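Local coordinates for 3,5-epimerase/4-reductase (Arabidopsis thaliana, PDB 4QQR), which epimerises the dTDP-4-keto-6-deoxyglucose intermediate at C3' and C5' and then reduces it with NADPH, yielding dTDP-L-rhamnose, at residues I184-D192 / P242-T250. Sequence-based numbering, arbitrary orientation.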
ATOM      1  N   ILE A 184      17.467  -8.898 -24.389  1.00 54.86           N
ATOM      2  CA  ILE A 184      17.062  -8.602 -25.757  1.00 56.52           C
ATOM      3  C   ILE A 184      17.994  -9.192 -26.814  1.00 56.31           C
ATOM      4  O   ILE A 184      17.538  -9.663 -27.848  1.00 58.14           O
ATOM      5  CB  ILE A 184      16.943  -7.089 -25.942  1.00 53.50           C
ATOM      6  CG1 ILE A 184      15.918  -6.564 -24.950  1.00 55.32           C
ATOM      7  CG2 ILE A 184      16.530  -6.733 -27.342  1.00 52.98           C
ATOM      8  CD1 ILE A 184      14.635  -7.343 -24.973  1.00 56.16           C
ATOM      9  N   ALA A 185      19.294  -9.183 -26.552  1.00 54.74           N
ATOM     10  CA  ALA A 185      20.254  -9.803 -27.467  1.00 60.10           C
ATOM     11  C   ALA A 185      20.128 -11.331 -27.503  1.00 64.44           C
ATOM     12  O   ALA A 185      20.580 -11.982 -28.453  1.00 60.93           O
ATOM     13  CB  ALA A 185      21.688  -9.401 -27.105  1.00 57.58           C
ATOM     14  N   ARG A 186      19.531 -11.902 -26.461  1.00 64.80           N
ATOM     15  CA  ARG A 186      19.420 -13.353 -26.361  1.00 66.05           C
ATOM     16  C   ARG A 186      18.060 -13.832 -26.838  1.00 66.15           C
ATOM     17  O   ARG A 186      17.804 -15.033 -26.908  1.00 70.27           O
ATOM     18  CB  ARG A 186      19.681 -13.836 -24.929  1.00 63.84           C
ATOM     19  CG  ARG A 186      20.984 -14.608 -24.766  1.00 64.83           C
ATOM     20  CD  ARG A 186      21.952 -13.904 -23.817  1.00 65.03           C
ATOM     21  NE  ARG A 186      21.803 -14.334 -22.424  1.00 62.68           N
ATOM     22  CZ  ARG A 186      22.823 -14.489 -21.579  1.00 60.27           C
ATOM     23  NH1 ARG A 186      24.063 -14.256 -21.987  1.00 59.15           N
ATOM     24  NH2 ARG A 186      22.608 -14.883 -20.326  1.00 60.34           N
ATOM     25  N   TYR A 187      17.192 -12.896 -27.186  1.00 61.15           N
ATOM     26  CA  TYR A 187      15.857 -13.268 -27.619  1.00 65.89           C
ATOM     27  C   TYR A 187      15.789 -13.479 -29.123  1.00 73.08           C
ATOM     28  O   TYR A 187      16.711 -13.110 -29.855  1.00 73.32           O
ATOM     29  CB  TYR A 187      14.835 -12.244 -27.120  1.00 68.42           C
ATOM     30  CG  TYR A 187      14.820 -12.199 -25.602  1.00 68.44           C
ATOM     31  CD1 TYR A 187      15.220 -13.314 -24.860  1.00 63.77           C
ATOM     32  CD2 TYR A 187      14.433 -11.051 -24.910  1.00 65.49           C
ATOM     33  CE1 TYR A 187      15.230 -13.293 -23.485  1.00 63.48           C
ATOM     34  CE2 TYR A 187      14.436 -11.026 -23.516  1.00 62.68           C
ATOM     35  CZ  TYR A 187      14.838 -12.150 -22.816  1.00 63.36           C
ATOM     36  OH  TYR A 187      14.850 -12.146 -21.442  1.00 67.56           O
ATOM     37  N   GLU A 188      14.705 -14.103 -29.571  1.00 78.02           N
ATOM     38  CA  GLU A 188      14.543 -14.487 -30.976  1.00 80.22           C
ATOM     39  C   GLU A 188      14.017 -13.304 -31.793  1.00 81.19           C
ATOM     40  O   GLU A 188      14.720 -12.758 -32.661  1.00 78.22           O
ATOM     41  CB  GLU A 188      13.586 -15.688 -31.075  1.00 83.32           C
ATOM     42  CG  GLU A 188      12.699 -15.900 -29.821  1.00 80.68           C
ATOM     43  CD  GLU A 188      11.262 -15.376 -29.979  1.00 81.46           C
ATOM     44  OE1 GLU A 188      10.513 -15.931 -30.814  1.00 81.14           O
ATOM     45  OE2 GLU A 188      10.876 -14.422 -29.260  1.00 76.55           O
ATOM     46  N   LYS A 189      12.771 -12.929 -31.508  1.00 76.95           N
ATOM     47  CA  LYS A 189      12.197 -11.684 -31.977  1.00 70.35           C
ATOM     48  C   LYS A 189      12.230 -10.672 -30.832  1.00 73.90           C
ATOM     49  O   LYS A 189      12.628 -10.998 -29.703  1.00 71.54           O
ATOM     50  CB  LYS A 189      10.758 -11.896 -32.452  1.00 69.68           C
ATOM     51  CG  LYS A 189      10.615 -13.027 -33.441  1.00 71.82           C
ATOM     52  CD  LYS A 189       9.449 -12.801 -34.386  1.00 71.29           C
ATOM     53  CE  LYS A 189       9.406 -13.867 -35.470  1.00 69.64           C
ATOM     54  NZ  LYS A 189       9.019 -15.182 -34.898  1.00 72.08           N
ATOM     55  N   VAL A 190      11.810  -9.445 -31.133  1.00 73.44           N
ATOM     56  CA  VAL A 190      11.772  -8.372 -30.149  1.00 64.55           C
ATOM     57  C   VAL A 190      10.776  -7.311 -30.617  1.00 63.33           C
ATOM     58  O   VAL A 190      10.406  -7.269 -31.789  1.00 64.85           O
ATOM     59  CB  VAL A 190      13.183  -7.792 -29.894  1.00 62.36           C
ATOM     60  CG1 VAL A 190      13.652  -6.977 -31.084  1.00 62.51           C
ATOM     61  CG2 VAL A 190      13.205  -6.971 -28.614  1.00 61.53           C
ATOM     62  N   VAL A 191      10.338  -6.458 -29.702  1.00 62.57           N
ATOM     63  CA  VAL A 191       9.123  -5.678 -29.924  1.00 61.40           C
ATOM     64  C   VAL A 191       9.330  -4.335 -30.611  1.00 58.87           C
ATOM     65  O   VAL A 191       8.390  -3.786 -31.208  1.00 58.51           O
ATOM     66  CB  VAL A 191       8.419  -5.411 -28.598  1.00 59.73           C
ATOM     67  CG1 VAL A 191       6.905  -5.322 -28.809  1.00 62.24           C
ATOM     68  CG2 VAL A 191       8.790  -6.495 -27.584  1.00 64.43           C
ATOM     69  N   ASP A 192      10.548  -3.808 -30.486  1.00 53.61           N
ATOM     70  CA  ASP A 192      10.906  -2.456 -30.937  1.00 48.78           C
ATOM     71  C   ASP A 192      10.012  -1.286 -30.504  1.00 47.70           C
ATOM     72  O   ASP A 192       9.275  -0.734 -31.322  1.00 47.93           O
ATOM     73  CB  ASP A 192      11.051  -2.414 -32.444  1.00 46.57           C
ATOM     74  CG  ASP A 192      11.771  -1.171 -32.907  1.00 49.25           C
ATOM     75  OD1 ASP A 192      12.865  -0.879 -32.363  1.00 44.52           O
ATOM     76  OD2 ASP A 192      11.233  -0.488 -33.804  1.00 49.23           O
ATOM     77  N   PRO A 242      29.275  -8.473 -35.154  1.00 62.83           N
ATOM     78  CA  PRO A 242      28.835  -8.052 -36.496  1.00 60.73           C
ATOM     79  C   PRO A 242      27.988  -9.114 -37.191  1.00 63.29           C
ATOM     80  O   PRO A 242      27.200  -8.799 -38.097  1.00 63.99           O
ATOM     81  CB  PRO A 242      30.155  -7.823 -37.238  1.00 55.76           C
ATOM     82  CG  PRO A 242      31.142  -7.503 -36.156  1.00 57.01           C
ATOM     83  CD  PRO A 242      30.742  -8.395 -35.012  1.00 61.81           C
ATOM     84  N   SER A 243      28.133 -10.355 -36.733  1.00 62.71           N
ATOM     85  CA  SER A 243      27.416 -11.491 -37.288  1.00 61.44           C
ATOM     86  C   SER A 243      26.053 -11.686 -36.639  1.00 62.24           C
ATOM     87  O   SER A 243      25.394 -12.694 -36.889  1.00 60.51           O
ATOM     88  CB  SER A 243      28.254 -12.750 -37.117  1.00 61.20           C
ATOM     89  OG  SER A 243      29.622 -12.440 -37.301  1.00 65.84           O
ATOM     90  N   PHE A 244      25.632 -10.713 -35.824  1.00 63.51           N
ATOM     91  CA  PHE A 244      24.385 -10.812 -35.051  1.00 62.68           C
ATOM     92  C   PHE A 244      23.095 -10.545 -35.839  1.00 62.33           C
ATOM     93  O   PHE A 244      23.027  -9.628 -36.669  1.00 65.19           O
ATOM     94  CB  PHE A 244      24.432  -9.889 -33.827  1.00 62.93           C
ATOM     95  CG  PHE A 244      23.192  -9.957 -32.967  1.00 62.76           C
ATOM     96  CD1 PHE A 244      22.276  -8.910 -32.959  1.00 56.62           C
ATOM     97  CD2 PHE A 244      22.945 -11.073 -32.166  1.00 60.38           C
ATOM     98  CE1 PHE A 244      21.138  -8.967 -32.166  1.00 58.88           C
ATOM     99  CE2 PHE A 244      21.815 -11.144 -31.373  1.00 61.06           C
ATOM    100  CZ  PHE A 244      20.903 -10.088 -31.372  1.00 63.36           C
ATOM    101  N   THR A 245      22.059 -11.322 -35.528  1.00 62.56           N
ATOM    102  CA  THR A 245      20.801 -11.297 -36.278  1.00 63.54           C
ATOM    103  C   THR A 245      19.597 -11.208 -35.353  1.00 57.76           C
ATOM    104  O   THR A 245      19.669 -11.641 -34.211  1.00 62.22           O
ATOM    105  CB  THR A 245      20.641 -12.586 -37.127  1.00 67.69           C
ATOM    106  OG1 THR A 245      19.368 -12.581 -37.787  1.00 66.97           O
ATOM    107  CG2 THR A 245      20.742 -13.838 -36.241  1.00 63.71           C
ATOM    108  N   TRP A 246      18.490 -10.662 -35.855  1.00 56.73           N
ATOM    109  CA  TRP A 246      17.246 -10.605 -35.093  1.00 56.97           C
ATOM    110  C   TRP A 246      16.049 -10.289 -35.991  1.00 62.60           C
ATOM    111  O   TRP A 246      16.190  -9.598 -36.999  1.00 59.08           O
ATOM    112  CB  TRP A 246      17.348  -9.598 -33.925  1.00 58.75           C
ATOM    113  CG  TRP A 246      17.272  -8.139 -34.314  1.00 53.22           C
ATOM    114  CD1 TRP A 246      16.149  -7.363 -34.358  1.00 53.58           C
ATOM    115  CD2 TRP A 246      18.360  -7.290 -34.704  1.00 47.46           C
ATOM    116  NE1 TRP A 246      16.471  -6.090 -34.758  1.00 51.68           N
ATOM    117  CE2 TRP A 246      17.820  -6.017 -34.971  1.00 47.08           C
ATOM    118  CE3 TRP A 246      19.733  -7.481 -34.855  1.00 49.36           C
ATOM    119  CZ2 TRP A 246      18.606  -4.943 -35.383  1.00 47.67           C
ATOM    120  CZ3 TRP A 246      20.516  -6.413 -35.263  1.00 46.19           C
ATOM    121  CH2 TRP A 246      19.952  -5.163 -35.526  1.00 48.26           C
ATOM    122  N   LYS A 247      14.873 -10.806 -35.630  1.00 68.77           N
ATOM    123  CA  LYS A 247      13.631 -10.457 -36.329  1.00 69.29           C
ATOM    124  C   LYS A 247      12.672  -9.724 -35.395  1.00 67.00           C
ATOM    125  O   LYS A 247      12.897  -9.674 -34.191  1.00 66.41           O
ATOM    126  CB  LYS A 247      12.959 -11.701 -36.925  1.00 74.31           C
ATOM    127  CG  LYS A 247      13.747 -12.359 -38.072  1.00 76.84           C
ATOM    128  CD  LYS A 247      13.264 -13.776 -38.366  1.00 72.67           C
ATOM    129  CE  LYS A 247      13.375 -14.661 -37.126  1.00 73.10           C
ATOM    130  NZ  LYS A 247      14.676 -14.481 -36.412  1.00 73.79           N
ATOM    131  N   ASN A 248      11.613  -9.148 -35.956  1.00 65.90           N
ATOM    132  CA  ASN A 248      10.640  -8.411 -35.164  1.00 68.58           C
ATOM    133  C   ASN A 248       9.258  -9.058 -35.156  1.00 72.12           C
ATOM    134  O   ASN A 248       9.035 -10.073 -35.803  1.00 76.59           O
ATOM    135  CB  ASN A 248      10.518  -6.970 -35.672  1.00 72.43           C
ATOM    136  CG  ASN A 248      11.796  -6.167 -35.485  1.00 70.44           C
ATOM    137  OD1 ASN A 248      12.176  -5.376 -36.353  1.00 67.81           O
ATOM    138  ND2 ASN A 248      12.467  -6.369 -34.350  1.00 65.11           N
ATOM    139  N   PHE A 249       8.332  -8.445 -34.425  1.00 75.28           N
ATOM    140  CA  PHE A 249       6.935  -8.866 -34.409  1.00 76.62           C
ATOM    141  C   PHE A 249       6.120  -8.025 -35.392  1.00 82.13           C
ATOM    142  O   PHE A 249       6.284  -6.807 -35.451  1.00 79.78           O
ATOM    143  CB  PHE A 249       6.349  -8.712 -33.001  1.00 74.12           C
ATOM    144  CG  PHE A 249       6.871  -9.712 -32.011  1.00 72.10           C
ATOM    145  CD1 PHE A 249       6.332 -10.986 -31.943  1.00 73.92           C
ATOM    146  CD2 PHE A 249       7.894  -9.380 -31.144  1.00 67.64           C
ATOM    147  CE1 PHE A 249       6.812 -11.911 -31.028  1.00 73.36           C
ATOM    148  CE2 PHE A 249       8.376 -10.300 -30.229  1.00 69.33           C
ATOM    149  CZ  PHE A 249       7.835 -11.563 -30.169  1.00 72.74           C
ATOM    150  N   THR A 250       5.228  -8.670 -36.143  1.00 85.85           N
ATOM    151  CA  THR A 250       4.419  -7.973 -37.143  1.00 87.13           C
ATOM    152  C   THR A 250       2.979  -7.737 -36.675  1.00 88.45           C
ATOM    153  O   THR A 250       2.294  -6.822 -37.150  1.00 86.77           O
ATOM    154  CB  THR A 250       4.417  -8.735 -38.491  1.00 87.25           C
ATOM    155  OG1 THR A 250       3.073  -8.860 -38.972  1.00 84.35           O
ATOM    156  CG2 THR A 250       5.037 -10.129 -38.324  1.00 86.26           C
TER
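The carbonyl oxygen of Val-190 is met by three groups of segment 242-250: it accepts a weak hydrogen bond from Asn-248 ND2 (3.4 Å, 142° at the hydrogen), receives a CA-H...O contact from Asn-248 CA, and lies 3.3 Å from Phe-249 CD2, oblique to the ring. On the same residue, Val-190 N gives Lys-247 O another weak, bent bond. Lys-189 CA also approaches Lys-247 O, at 3.1 Å. Strands 189-190 and 247-248 form a short, weakly bonded parallel pairing, separate from the six-stranded parallel Rossmann sheet; between them the chain returns to that sheet as its edge strand 217-220 and then forms helix 229-239. The protein belongs to the RmlD-like extended short-chain dehydrogenase/reductases, and this contact lies at the surface, away from the zinc and predicted NADPH sites.

Lys-189 lays its CB over one face of the Phe-249 ring, 3.9 Å from the centroid and 22° off the normal, a CH-pi contact. With CG anti to the carbonyl carbon (chi1 -52°), the aliphatic chain continues past the backbone of Asn-248, CD passing close to its carbonyl oxygen. A glycine in place of Lys-189 would probably strip this face of Phe-249 of its aliphatic cover and let the ring turn more freely. Val-190 CG1 touches Asn-248 ND2 and, 4.1 Å away, Trp-246 CD1. The same ND2 lies in plane at the indole edge and has a second, weak bond to Asn-230 OD1, the acceptor that also takes Trp-246 NE1. Farther along, Phe-244 turns its edge to the carbonyl oxygen of Ala-185 (CE2 to O 3.3 Å), while its ring meets Tyr-236 of helix 229-239 edge-to-face.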